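Local coordinates for conserved exported protein (Bacteroides fragilis, PDB 3CLW) that is of unknown function but probably hydrolyses O-glycosidic bonds as a TIM-barrel glycoside hydrolase, at residues E43-L48 with G385-T390; F50-D55 with G62-N67; G58-M63 with Y399-R404; W68-G73 with N123-F128; S311-L316 with G335-R340. All blocks are in the same frame, centred on the assembly; numbering follows the deposited sequence.

Interaction 1. Residues E43-L48 with G385-T390; sequences EKIADL and GEISTT
Thr389 turns its two branches to different tasks: OG1 takes a hydrogen bond from Trp394 NE1 in the following helix, while CG2 faces Leu48 of helix 39-50. The contact is plain helix-on-strand packing in a TIM-barrel protein. Strand 386-389, an outer strand of a small three-stranded mixed sheet, runs nearly parallel to the helix, at 16° between their directions and with 10.2 Å between their axes. The packing depends on Ile387, which projects at the helix between Ile45 and Leu48. Its CG1 lies beside the backbone N (chi1 -61°), which carries Ile387 CD1 to 3.7 Å from Ile45 CG1. CD1 also meets the start of the Lys44 side chain, at CG, before that side chain bends away. The other branch of Ile387, CG2, touches Leu48 CD1 at 3.9 Å. Ile45 and Ile387 both lean on Ile368 of the neighbouring strand 368-371, and Ile45 also reaches Phe113 of helix 108-119, so this apolar patch joins the small sheet to the barrel helices. Elsewhere on the helix, Asp47 and Glu43 both form salt bridges with Arg120. At the strand's end, Leu48 CD2 meets Thr389 CG2 at 3.8 Å, their side chains crossing at about a right angle.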
# COMPACT_ATOMS: atom_id res chain seq x y z
N GLU A 43 -2.11 6.61 -20.59
CA GLU A 43 -0.65 6.75 -20.57
C GLU A 43 -0.19 7.74 -19.54
O GLU A 43 0.79 7.50 -18.83
CB GLU A 43 -0.13 7.16 -21.93
CG GLU A 43 -0.71 6.29 -22.99
CD GLU A 43 0.27 5.37 -23.64
OE1 GLU A 43 0.93 4.58 -22.93
OE2 GLU A 43 0.36 5.46 -24.90
N LYS A 44 -0.90 8.86 -19.47
CA LYS A 44 -0.65 9.88 -18.47
C LYS A 44 -0.79 9.34 -17.03
O LYS A 44 0.05 9.63 -16.19
CB LYS A 44 -1.58 11.07 -18.71
CG LYS A 44 -1.61 12.13 -17.59
CD LYS A 44 -0.30 12.90 -17.46
CE LYS A 44 -0.59 14.42 -17.23
NZ LYS A 44 0.58 15.31 -17.58
N ILE A 45 -1.86 8.61 -16.76
CA ILE A 45 -2.04 7.95 -15.44
C ILE A 45 -0.84 7.03 -15.17
O ILE A 45 -0.17 7.17 -14.17
CB ILE A 45 -3.39 7.19 -15.36
CG1 ILE A 45 -4.56 8.18 -15.36
CG2 ILE A 45 -3.45 6.26 -14.12
CD1 ILE A 45 -5.95 7.52 -15.54
N ALA A 46 -0.53 6.15 -16.13
CA ALA A 46 0.62 5.27 -16.01
C ALA A 46 1.96 6.00 -15.72
O ALA A 46 2.77 5.52 -14.91
CB ALA A 46 0.75 4.39 -17.24
N ASP A 47 2.17 7.14 -16.38
CA ASP A 47 3.32 7.96 -16.07
C ASP A 47 3.30 8.47 -14.61
O ASP A 47 4.32 8.39 -13.93
CB ASP A 47 3.49 9.15 -17.05
CG ASP A 47 3.81 8.72 -18.50
OD1 ASP A 47 4.26 7.56 -18.77
OD2 ASP A 47 3.62 9.58 -19.38
N LEU A 48 2.18 9.02 -14.14
CA LEU A 48 2.06 9.53 -12.74
C LEU A 48 2.34 8.45 -11.70
O LEU A 48 2.85 8.74 -10.63
CB LEU A 48 0.68 10.17 -12.47
CG LEU A 48 0.38 11.52 -13.19
CD1 LEU A 48 -1.13 11.76 -13.34
CD2 LEU A 48 1.06 12.69 -12.51
N GLY A 385 -12.79 10.64 -18.61
CA GLY A 385 -12.88 11.58 -17.49
C GLY A 385 -11.66 12.46 -17.48
O GLY A 385 -10.84 12.40 -18.36
N GLU A 386 -11.55 13.29 -16.45
CA GLU A 386 -10.41 14.19 -16.25
C GLU A 386 -9.55 13.71 -15.05
O GLU A 386 -10.06 13.37 -14.00
CB GLU A 386 -10.91 15.63 -15.98
CG GLU A 386 -9.81 16.69 -16.00
CD GLU A 386 -10.14 17.94 -15.19
OE1 GLU A 386 -11.34 18.23 -14.93
OE2 GLU A 386 -9.18 18.66 -14.80
N ILE A 387 -8.25 13.72 -15.25
CA ILE A 387 -7.26 13.35 -14.24
C ILE A 387 -6.91 14.57 -13.36
O ILE A 387 -6.56 15.64 -13.87
CB ILE A 387 -6.00 12.78 -14.94
CG1 ILE A 387 -6.36 11.54 -15.74
CG2 ILE A 387 -4.89 12.50 -13.95
CD1 ILE A 387 -5.52 11.36 -16.97
N SER A 388 -7.04 14.42 -12.04
CA SER A 388 -6.62 15.48 -11.13
C SER A 388 -5.67 14.88 -10.06
O SER A 388 -6.05 13.96 -9.35
CB SER A 388 -7.89 16.07 -10.51
OG SER A 388 -7.61 17.04 -9.53
N THR A 389 -4.44 15.36 -9.96
CA THR A 389 -3.54 14.88 -8.90
C THR A 389 -3.90 15.51 -7.56
O THR A 389 -4.32 16.66 -7.51
CB THR A 389 -2.03 15.14 -9.22
OG1 THR A 389 -1.76 16.55 -9.26
CG2 THR A 389 -1.66 14.50 -10.54
N THR A 390 -3.79 14.74 -6.47
CA THR A 390 -4.03 15.30 -5.17
C THR A 390 -2.68 15.60 -4.54
O THR A 390 -1.64 15.20 -5.07
CB THR A 390 -4.85 14.34 -4.26
OG1 THR A 390 -4.05 13.21 -3.93
CG2 THR A 390 -6.14 13.90 -4.93

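Interaction 2. Residues F50-D55 with G62-N67; sequences FKREFD and GMALTN
Phe50 and Ala64 bring the two irregular segments together backbone to backbone, their CA atoms 4.0 Å apart. Phe50 ends helix 39-50, and Lys51 is the first residue to leave helical geometry. Across from Phe50, Ala64 takes a left-handed backbone conformation (phi 44°, psi 56°) that turns the returning chain. Two waters bridge the segments. One donates to both Phe50 O and Leu65 O, each at 2.7 Å, tying the two carbonyls together. The other receives the N-H of Ala64 at 2.9 Å and lies 2.6 Å from Lys51 O.

Among the side chains, the methyl of Ala64 is pressed against the base of Arg52, with Ala64 CB 3.4 Å from Arg52 CG. The bend at chi2 (-80°) carries the arginine chain away from Ala64, and NE bonds to Phe401 O. The Phe50 side chain sets off away from the other segment; Leu65 O lies at its ring edge, near the plane, and Phe50 CD1 is 4.4 Å from Leu65 CB. That ring meets Trp68 edge to face, while Leu65 packs on Phe22 and Ala24 of strand 6-25. This water-bridged loop belongs to the helix-to-strand connection of a (beta/alpha)8 barrel, leading from helix 39-50 into barrel strand 68-71.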
# COMPACT_ATOMS: atom_id res chain seq x y z
N PHE A 50 4.17 5.27 -12.28
CA PHE A 50 5.29 4.35 -12.45
C PHE A 50 6.61 4.94 -12.95
O PHE A 50 7.66 4.36 -12.69
CB PHE A 50 4.90 3.21 -13.40
CG PHE A 50 3.66 2.49 -12.99
CD1 PHE A 50 3.56 1.92 -11.70
CD2 PHE A 50 2.59 2.38 -13.87
CE1 PHE A 50 2.40 1.27 -11.30
CE2 PHE A 50 1.42 1.72 -13.50
CZ PHE A 50 1.33 1.15 -12.19
N LYS A 51 6.53 6.05 -13.68
CA LYS A 51 7.67 6.49 -14.48
C LYS A 51 8.63 7.31 -13.63
O LYS A 51 8.27 8.34 -13.09
CB LYS A 51 7.19 7.28 -15.72
CG LYS A 51 8.27 7.55 -16.76
CD LYS A 51 7.67 8.20 -17.98
CE LYS A 51 8.68 8.41 -19.09
NZ LYS A 51 7.99 9.00 -20.29
N ARG A 52 9.84 6.80 -13.46
CA ARG A 52 10.82 7.50 -12.63
C ARG A 52 11.69 8.43 -13.50
O ARG A 52 12.81 8.09 -13.87
CB ARG A 52 11.67 6.48 -11.82
CG ARG A 52 12.15 6.98 -10.46
CD ARG A 52 13.36 7.87 -10.58
NE ARG A 52 13.75 8.45 -9.29
CZ ARG A 52 14.83 9.20 -9.11
NH1 ARG A 52 15.62 9.48 -10.13
NH2 ARG A 52 15.08 9.72 -7.92
N GLU A 53 11.15 9.60 -13.82
CA GLU A 53 11.82 10.60 -14.65
C GLU A 53 11.50 11.99 -14.16
O GLU A 53 10.52 12.22 -13.44
CB GLU A 53 11.38 10.52 -16.12
CG GLU A 53 11.48 9.14 -16.73
CD GLU A 53 12.43 9.06 -17.90
OE1 GLU A 53 13.57 8.53 -17.73
OE2 GLU A 53 12.05 9.52 -19.00
N PHE A 54 12.34 12.94 -14.60
CA PHE A 54 12.13 14.34 -14.32
C PHE A 54 11.61 14.96 -15.59
O PHE A 54 11.93 14.51 -16.69
CB PHE A 54 13.44 15.01 -13.88
CG PHE A 54 14.07 14.39 -12.64
CD1 PHE A 54 13.72 14.82 -11.38
CD2 PHE A 54 15.03 13.41 -12.75
CE1 PHE A 54 14.30 14.27 -10.25
CE2 PHE A 54 15.63 12.86 -11.61
CZ PHE A 54 15.27 13.29 -10.37
N ASP A 55 10.75 15.97 -15.45
CA ASP A 55 10.33 16.81 -16.55
C ASP A 55 11.47 17.75 -17.00
O ASP A 55 12.62 17.64 -16.52
CB ASP A 55 9.06 17.60 -16.17
CG ASP A 55 9.30 18.74 -15.19
OD1 ASP A 55 10.43 19.18 -14.93
OD2 ASP A 55 8.31 19.25 -14.64
N GLY A 62 6.04 12.07 -11.11
CA GLY A 62 5.05 11.22 -10.46
C GLY A 62 5.57 10.50 -9.22
O GLY A 62 6.64 10.83 -8.72
N MET A 63 4.79 9.53 -8.75
CA MET A 63 5.19 8.74 -7.59
C MET A 63 6.35 7.77 -7.88
O MET A 63 7.10 7.45 -6.98
CB MET A 63 4.00 7.96 -7.04
CG MET A 63 3.10 8.73 -6.02
SD MET A 63 1.53 7.91 -5.65
CE MET A 63 1.04 8.91 -4.39
N ALA A 64 6.46 7.32 -9.13
CA ALA A 64 7.35 6.23 -9.53
C ALA A 64 7.27 5.07 -8.51
O ALA A 64 8.28 4.66 -7.94
CB ALA A 64 8.80 6.71 -9.70
N LEU A 65 6.06 4.56 -8.30
CA LEU A 65 5.83 3.39 -7.48
C LEU A 65 6.66 2.20 -7.93
O LEU A 65 6.98 2.04 -9.12
CB LEU A 65 4.36 3.01 -7.48
CG LEU A 65 3.40 4.05 -6.92
CD1 LEU A 65 2.04 3.60 -7.25
CD2 LEU A 65 3.58 4.26 -5.39
N THR A 66 6.98 1.34 -6.96
CA THR A 66 7.91 0.27 -7.20
C THR A 66 7.35 -1.10 -6.89
O THR A 66 8.09 -2.09 -6.91
CB THR A 66 9.24 0.53 -6.42
OG1 THR A 66 8.94 0.98 -5.11
CG2 THR A 66 10.07 1.59 -7.13
N ASN A 67 6.06 -1.16 -6.58
CA ASN A 67 5.26 -2.39 -6.59
C ASN A 67 3.90 -1.96 -7.13
O ASN A 67 3.58 -0.75 -7.12
CB ASN A 67 5.14 -3.00 -5.19
CG ASN A 67 4.23 -4.24 -5.14
OD1 ASN A 67 4.57 -5.31 -5.66
ND2 ASN A 67 3.09 -4.11 -4.51
O HOH W 1 8.94 3.03 -10.69
O HOH W 2 6.12 8.57 -11.70

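Interaction 3. Residues G58-M63 with Y399-R404; sequences GNPIGM and YSFFVR
Pro60 sits squarely on one face of the Phe401 ring. Its CB lies 3.4 Å from the ring centroid and 5° off the normal, a nearly centred CH-pi contact. With CG anti to its backbone N (chi1 -175°), Phe401 extends this face toward the proline. The Phe401 ring in turn puts CD2 over the centre of the Phe402 ring, 3.5 Å above its plane, and Pro60 CG reaches Phe402 CZ at 3.7 Å. One proline thus touches both aromatics. Segment 399-404 lies on the last part of helix 391-400 and the chain after it, beside strands that flank the TIM barrel. Phe402 packs on Val439 of strand 438-444, whereas Phe401 meets Phe54 edge to face, so barrel loop and flanking strands share one apolar patch. Beyond the rings, Ser400 OG donates to Met63 O, though the modelled 2.5 Å between these two oxygens is too short to be taken at face value. Arg404 NH2 bonds to Ser400 O at 2.8 Å and also to Ala64 O.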
# COMPACT_ATOMS: atom_id res chain seq x y z
N GLY A 58 13.32 19.74 -14.18
CA GLY A 58 13.99 18.98 -13.12
C GLY A 58 13.06 18.46 -12.04
O GLY A 58 13.53 18.02 -10.98
N ASN A 59 11.74 18.53 -12.30
CA ASN A 59 10.71 18.08 -11.35
C ASN A 59 10.33 16.64 -11.61
O ASN A 59 10.07 16.28 -12.76
CB ASN A 59 9.40 18.89 -11.50
CG ASN A 59 9.60 20.38 -11.43
OD1 ASN A 59 10.17 20.91 -10.48
ND2 ASN A 59 9.11 21.07 -12.45
N PRO A 60 10.23 15.83 -10.53
CA PRO A 60 9.77 14.43 -10.65
C PRO A 60 8.41 14.39 -11.33
O PRO A 60 7.56 15.26 -11.05
CB PRO A 60 9.64 14.00 -9.19
CG PRO A 60 10.65 14.87 -8.44
CD PRO A 60 10.49 16.21 -9.12
N ILE A 61 8.17 13.44 -12.22
CA ILE A 61 6.90 13.45 -12.93
C ILE A 61 5.75 12.75 -12.21
O ILE A 61 4.59 12.85 -12.65
CB ILE A 61 7.00 12.92 -14.39
CG1 ILE A 61 7.41 11.45 -14.43
CG2 ILE A 61 7.89 13.82 -15.27
CD1 ILE A 61 7.03 10.81 -15.73
N GLY A 62 6.04 12.07 -11.11
CA GLY A 62 5.05 11.22 -10.46
C GLY A 62 5.57 10.50 -9.22
O GLY A 62 6.64 10.83 -8.72
N MET A 63 4.79 9.53 -8.75
CA MET A 63 5.19 8.74 -7.59
C MET A 63 6.35 7.77 -7.88
O MET A 63 7.10 7.45 -6.98
CB MET A 63 4.00 7.96 -7.04
CG MET A 63 3.10 8.73 -6.02
SD MET A 63 1.53 7.91 -5.65
CE MET A 63 1.04 8.91 -4.39
N TYR A 399 8.55 10.54 -0.82
CA TYR A 399 9.14 9.27 -0.43
C TYR A 399 9.40 8.36 -1.62
O TYR A 399 10.57 8.04 -1.92
CB TYR A 399 8.22 8.57 0.56
CG TYR A 399 8.15 9.23 1.90
CD1 TYR A 399 9.12 9.00 2.88
CD2 TYR A 399 7.08 10.08 2.22
CE1 TYR A 399 9.05 9.61 4.15
CE2 TYR A 399 6.99 10.69 3.48
CZ TYR A 399 7.99 10.44 4.43
OH TYR A 399 7.89 11.04 5.66
N SER A 400 8.32 7.96 -2.31
CA SER A 400 8.38 6.91 -3.31
C SER A 400 9.32 7.16 -4.46
O SER A 400 9.97 6.22 -4.92
CB SER A 400 6.98 6.50 -3.82
OG SER A 400 6.33 7.52 -4.58
N PHE A 401 9.42 8.40 -4.91
CA PHE A 401 10.24 8.74 -6.12
C PHE A 401 11.76 8.63 -5.81
O PHE A 401 12.55 8.29 -6.68
CB PHE A 401 9.86 10.15 -6.66
CG PHE A 401 10.54 10.56 -7.96
CD1 PHE A 401 9.91 10.36 -9.18
CD2 PHE A 401 11.78 11.19 -7.95
CE1 PHE A 401 10.52 10.79 -10.41
CE2 PHE A 401 12.42 11.60 -9.17
CZ PHE A 401 11.78 11.40 -10.39
N PHE A 402 12.12 8.90 -4.55
CA PHE A 402 13.51 8.97 -4.09
C PHE A 402 13.98 7.78 -3.19
O PHE A 402 15.16 7.41 -3.18
CB PHE A 402 13.69 10.30 -3.37
CG PHE A 402 13.48 11.50 -4.24
CD1 PHE A 402 14.46 11.90 -5.15
CD2 PHE A 402 12.28 12.23 -4.18
CE1 PHE A 402 14.28 13.02 -5.96
CE2 PHE A 402 12.08 13.33 -4.99
CZ PHE A 402 13.08 13.73 -5.89
N VAL A 403 13.04 7.18 -2.47
CA VAL A 403 13.34 6.03 -1.60
C VAL A 403 13.10 4.71 -2.35
O VAL A 403 11.99 4.19 -2.39
CB VAL A 403 12.55 6.09 -0.24
CG1 VAL A 403 13.07 5.00 0.73
CG2 VAL A 403 12.73 7.46 0.44
N ARG A 404 14.16 4.20 -2.95
CA ARG A 404 14.07 3.10 -3.94
C ARG A 404 14.31 1.71 -3.32
O ARG A 404 14.99 1.59 -2.30
CB ARG A 404 15.11 3.32 -5.04
CG ARG A 404 14.97 4.59 -5.84
CD ARG A 404 14.17 4.31 -7.10
NE ARG A 404 12.84 4.77 -6.92
CZ ARG A 404 11.85 4.59 -7.77
NH1 ARG A 404 11.98 3.87 -8.87
NH2 ARG A 404 10.68 5.10 -7.44

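Interaction 4. Residues W68-G73 with N123-F128; sequences WRVNIG and NNFLFF
Trp68-Asn71 and Phe125-Phe128 are neighbouring parallel strands of the TIM barrel, and their contact tightens from one end to the other. At the looser end, near the partly exposed Asn123 and Asn124, Trp68 N reaches Asn124 O at 3.2 Å through a bent bond of 138°. Further in, Val70 N meets Leu126 O at 2.7 Å, and Phe128 N meets Val70 O at 2.8 Å. Phe128 O is held twice, by Ile72 N at 2.8 Å and by Asn71 ND2, which comes from above the carbonyl plane.

Trp68, Val70, Phe125 and Phe127 lie on the face where helix 108-119 packs, and there Ile72 CD1 lies over one face of the Phe127 ring in a CH-pi contact, 3.7 Å from the centroid. The other face carries Arg69, Asn71, Leu126 and Phe128. Phe128 CG sits between the backbone N and the carbonyl carbon (chi1 76°), which places the ring between Asn71 ND2 and Arg69 NH2. Leu126 CD2 covers a face of the Arg69 guanidinium, whose NH1 bonds to Gln355 and NH2 to Glu231 in a salt bridge. The off-centre cation-pi contact with Phe128 supplements these polar partners, and together they probably orient the buried guanidinium.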
# COMPACT_ATOMS: atom_id res chain seq x y z
N TRP A 68 3.11 -2.92 -7.63
CA TRP A 68 1.73 -2.65 -8.09
C TRP A 68 0.85 -3.80 -7.63
O TRP A 68 1.21 -4.97 -7.85
CB TRP A 68 1.67 -2.51 -9.62
CG TRP A 68 0.30 -2.16 -10.25
CD1 TRP A 68 -0.39 -2.89 -11.20
CD2 TRP A 68 -0.48 -0.99 -10.01
NE1 TRP A 68 -1.54 -2.24 -11.57
CE2 TRP A 68 -1.62 -1.06 -10.86
CE3 TRP A 68 -0.33 0.13 -9.16
CZ2 TRP A 68 -2.64 -0.07 -10.85
CZ3 TRP A 68 -1.33 1.12 -9.17
CH2 TRP A 68 -2.47 1.01 -10.01
N ARG A 69 -0.26 -3.49 -6.96
CA ARG A 69 -1.11 -4.56 -6.45
C ARG A 69 -2.27 -4.84 -7.43
O ARG A 69 -3.09 -3.95 -7.71
CB ARG A 69 -1.64 -4.24 -5.05
CG ARG A 69 -0.56 -4.06 -3.96
CD ARG A 69 -1.16 -3.56 -2.62
NE ARG A 69 -2.24 -4.43 -2.15
CZ ARG A 69 -2.10 -5.42 -1.25
NH1 ARG A 69 -0.92 -5.68 -0.68
NH2 ARG A 69 -3.16 -6.13 -0.92
N VAL A 70 -2.32 -6.07 -7.93
CA VAL A 70 -3.33 -6.50 -8.89
C VAL A 70 -4.43 -7.36 -8.22
O VAL A 70 -4.14 -8.40 -7.60
CB VAL A 70 -2.65 -7.25 -10.07
CG1 VAL A 70 -3.68 -7.84 -11.06
CG2 VAL A 70 -1.69 -6.32 -10.77
N ASN A 71 -5.68 -6.92 -8.35
CA ASN A 71 -6.83 -7.64 -7.83
C ASN A 71 -7.23 -8.77 -8.78
O ASN A 71 -7.86 -8.54 -9.82
CB ASN A 71 -8.03 -6.68 -7.64
CG ASN A 71 -9.23 -7.35 -6.93
OD1 ASN A 71 -10.37 -6.95 -7.12
ND2 ASN A 71 -8.98 -8.38 -6.15
N ILE A 72 -6.86 -9.99 -8.41
CA ILE A 72 -7.28 -11.17 -9.12
C ILE A 72 -8.76 -11.37 -8.80
O ILE A 72 -9.15 -11.52 -7.63
CB ILE A 72 -6.41 -12.39 -8.73
CG1 ILE A 72 -4.93 -12.13 -9.10
CG2 ILE A 72 -6.93 -13.65 -9.38
CD1 ILE A 72 -4.67 -11.83 -10.59
N GLY A 73 -9.58 -11.32 -9.84
CA GLY A 73 -11.02 -11.41 -9.69
C GLY A 73 -11.58 -12.77 -9.27
O GLY A 73 -10.99 -13.81 -9.51
N ASN A 123 8.60 -3.68 -12.84
CA ASN A 123 8.16 -5.06 -13.06
C ASN A 123 8.21 -5.82 -11.72
O ASN A 123 9.08 -6.68 -11.49
CB ASN A 123 8.97 -5.71 -14.20
CG ASN A 123 8.32 -6.99 -14.72
OD1 ASN A 123 7.30 -7.45 -14.19
ND2 ASN A 123 8.92 -7.58 -15.76
N ASN A 124 7.29 -5.47 -10.84
CA ASN A 124 7.21 -6.03 -9.52
C ASN A 124 5.77 -6.02 -9.11
O ASN A 124 5.22 -4.96 -8.78
CB ASN A 124 8.12 -5.27 -8.52
CG ASN A 124 7.98 -5.78 -7.08
OD1 ASN A 124 7.67 -6.95 -6.85
ND2 ASN A 124 8.21 -4.90 -6.11
N PHE A 125 5.14 -7.19 -9.14
CA PHE A 125 3.71 -7.27 -8.91
C PHE A 125 3.31 -8.15 -7.71
O PHE A 125 3.97 -9.15 -7.40
CB PHE A 125 3.00 -7.75 -10.18
CG PHE A 125 3.21 -6.86 -11.38
CD1 PHE A 125 4.27 -7.12 -12.28
CD2 PHE A 125 2.35 -5.79 -11.63
CE1 PHE A 125 4.47 -6.32 -13.40
CE2 PHE A 125 2.56 -4.95 -12.77
CZ PHE A 125 3.63 -5.21 -13.64
N LEU A 126 2.23 -7.74 -7.05
CA LEU A 126 1.56 -8.54 -6.01
C LEU A 126 0.17 -8.81 -6.53
O LEU A 126 -0.52 -7.88 -7.01
CB LEU A 126 1.53 -7.81 -4.66
CG LEU A 126 0.86 -8.49 -3.44
CD1 LEU A 126 1.44 -7.96 -2.11
CD2 LEU A 126 -0.65 -8.35 -3.43
N PHE A 127 -0.24 -10.08 -6.46
CA PHE A 127 -1.61 -10.53 -6.79
C PHE A 127 -2.41 -10.73 -5.52
O PHE A 127 -1.96 -11.47 -4.61
CB PHE A 127 -1.54 -11.87 -7.53
CG PHE A 127 -1.25 -11.75 -9.00
CD1 PHE A 127 -1.44 -12.83 -9.83
CD2 PHE A 127 -0.82 -10.52 -9.55
CE1 PHE A 127 -1.19 -12.70 -11.20
CE2 PHE A 127 -0.59 -10.39 -10.92
CZ PHE A 127 -0.78 -11.47 -11.75
N PHE A 128 -3.57 -10.10 -5.43
CA PHE A 128 -4.40 -10.21 -4.23
C PHE A 128 -5.85 -10.53 -4.59
O PHE A 128 -6.33 -10.13 -5.65
CB PHE A 128 -4.31 -8.97 -3.28
CG PHE A 128 -5.07 -7.75 -3.75
CD1 PHE A 128 -4.52 -6.87 -4.68
CD2 PHE A 128 -6.34 -7.48 -3.27
CE1 PHE A 128 -5.23 -5.70 -5.10
CE2 PHE A 128 -7.06 -6.36 -3.71
CZ PHE A 128 -6.49 -5.46 -4.63

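Interaction 5. Residues S311-L316 with G335-R340; sequences SEYCIL and GLYVAR
The side chains of Tyr313 and Tyr337 cross at about a right angle inside one strand-loop-helix unit of the TIM barrel: segment 311-316 directly follows strand 307-310, and segment 335-340 is part of the next helix, 328-347. In Tyr313, CB points toward the helix, and CG stands anti to the backbone N (chi1 -177°), which directs the ring toward helix 328-347. On the way out the ring first meets Val338 at its edge: Tyr313 CE2 is 4.0 Å from Val338 CG2, and the methyl lies near the ring plane. At the far end, Tyr313 OH comes to the edge of the second tyrosine, in its ring plane, 3.3 Å from Tyr337 CE1. The same hydroxyl is hydrogen-bonded to Glu317 OE2, as is the hydroxyl of Tyr337. This one carboxylate oxygen thus ties both phenols together and probably helps to hold the two rings relative to each other. The Tyr313 ring also meets that of Tyr279, and Tyr313 packs on Trp354 of strand 353-356, so it is buried among neighbouring barrel elements.

Beside the tyrosines, Ile315 supplies the apolar filling, with Met392 of helix 391-400 packed against both it and Val338. Ile315 CD1 wedges toward the helix, 4.0 Å from Tyr337 CD1 and 3.6 Å from Val338 CG2.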
# COMPACT_ATOMS: atom_id res chain seq x y z
N SER A 311 -0.03 -2.19 4.09
CA SER A 311 -0.38 -2.72 2.77
C SER A 311 -1.69 -2.20 2.18
O SER A 311 -2.11 -2.64 1.10
CB SER A 311 -0.41 -4.25 2.81
OG SER A 311 -1.33 -4.67 3.82
N GLU A 312 -2.35 -1.28 2.88
CA GLU A 312 -3.54 -0.60 2.34
C GLU A 312 -3.90 0.58 3.17
O GLU A 312 -3.95 0.50 4.38
CB GLU A 312 -4.75 -1.54 2.24
CG GLU A 312 -5.84 -1.01 1.31
CD GLU A 312 -7.16 -1.74 1.43
OE1 GLU A 312 -7.22 -2.96 1.19
OE2 GLU A 312 -8.15 -1.08 1.77
N TYR A 313 -4.15 1.71 2.51
CA TYR A 313 -4.75 2.88 3.14
C TYR A 313 -5.44 3.78 2.12
O TYR A 313 -5.00 3.89 0.98
CB TYR A 313 -3.71 3.71 3.90
CG TYR A 313 -4.35 4.89 4.61
CD1 TYR A 313 -5.22 4.68 5.71
CD2 TYR A 313 -4.16 6.20 4.14
CE1 TYR A 313 -5.83 5.75 6.34
CE2 TYR A 313 -4.76 7.28 4.76
CZ TYR A 313 -5.59 7.05 5.86
OH TYR A 313 -6.19 8.14 6.47
N CYS A 314 -6.51 4.45 2.55
CA CYS A 314 -7.05 5.65 1.88
C CYS A 314 -7.78 6.48 2.94
O CYS A 314 -8.09 5.96 4.03
CB CYS A 314 -7.97 5.29 0.72
SG CYS A 314 -9.47 4.45 1.20
N ILE A 315 -8.05 7.76 2.66
CA ILE A 315 -8.81 8.62 3.57
C ILE A 315 -10.21 8.08 3.70
O ILE A 315 -10.99 8.07 2.73
CB ILE A 315 -8.89 10.09 3.11
CG1 ILE A 315 -7.52 10.67 2.81
CG2 ILE A 315 -9.65 10.92 4.16
CD1 ILE A 315 -6.58 10.80 4.00
N LEU A 316 -10.54 7.63 4.90
CA LEU A 316 -11.80 6.97 5.18
C LEU A 316 -12.37 7.58 6.44
O LEU A 316 -13.58 7.75 6.55
CB LEU A 316 -11.56 5.49 5.41
CG LEU A 316 -12.59 4.49 4.92
CD1 LEU A 316 -12.91 4.73 3.45
CD2 LEU A 316 -12.04 3.09 5.16
N GLY A 335 -2.63 15.79 2.10
CA GLY A 335 -1.27 15.41 1.74
C GLY A 335 -0.33 15.24 2.94
O GLY A 335 0.43 14.28 3.02
N LEU A 336 -0.36 16.20 3.88
CA LEU A 336 0.46 16.12 5.08
C LEU A 336 -0.04 15.08 6.09
O LEU A 336 0.76 14.45 6.75
CB LEU A 336 0.58 17.47 5.77
CG LEU A 336 1.29 18.61 5.04
CD1 LEU A 336 0.81 19.92 5.63
CD2 LEU A 336 2.80 18.50 5.12
N TYR A 337 -1.36 14.89 6.20
CA TYR A 337 -1.93 13.86 7.08
C TYR A 337 -1.41 12.46 6.70
O TYR A 337 -1.04 11.65 7.58
CB TYR A 337 -3.44 13.91 6.99
CG TYR A 337 -4.22 12.96 7.89
CD1 TYR A 337 -4.62 11.71 7.42
CD2 TYR A 337 -4.60 13.33 9.19
CE1 TYR A 337 -5.35 10.85 8.20
CE2 TYR A 337 -5.36 12.48 10.00
CZ TYR A 337 -5.72 11.23 9.49
OH TYR A 337 -6.47 10.35 10.26
N VAL A 338 -1.36 12.20 5.40
CA VAL A 338 -0.95 10.90 4.91
C VAL A 338 0.56 10.79 4.96
O VAL A 338 1.06 9.75 5.32
CB VAL A 338 -1.48 10.60 3.48
CG1 VAL A 338 -1.02 9.24 3.01
CG2 VAL A 338 -3.00 10.64 3.45
N ALA A 339 1.28 11.85 4.62
CA ALA A 339 2.73 11.85 4.77
C ALA A 339 3.15 11.51 6.22
O ALA A 339 4.18 10.92 6.44
CB ALA A 339 3.33 13.15 4.33
N ARG A 340 2.34 11.90 7.19
CA ARG A 340 2.59 11.59 8.61
C ARG A 340 2.40 10.09 8.90
O ARG A 340 3.21 9.48 9.61
CB ARG A 340 1.67 12.43 9.50
CG ARG A 340 1.77 12.04 10.99
CD ARG A 340 1.13 13.08 11.90
NE ARG A 340 -0.32 13.04 11.79
CZ ARG A 340 -1.12 13.73 12.59
NH1 ARG A 340 -0.60 14.51 13.54
NH2 ARG A 340 -2.43 13.63 12.45

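In the fold
Along the chain, interactions 2, 4 and 5 are in series, all enclosed by interaction 1, whose far segment leads into helix 391-400. Interaction 3 crosses interaction 1. Interactions 2 and 3 lie closest, with centres about 6 Å apart; they share Gly62 and Met63, and Arg404 and Arg52 cross-link them. The centre of interaction 4 lies about 18 Å from that of interaction 2, linked through Thr66 and Asn124, and about 20 Å from that of interaction 5, where Arg69 packs on Ser311. Interaction 4 joins two barrel strands and interaction 5 a barrel loop and the helix after it, whereas 1 and 3 fasten late chain segments to helix 39-50 and the loop after it, tying the barrel to the chain that follows it.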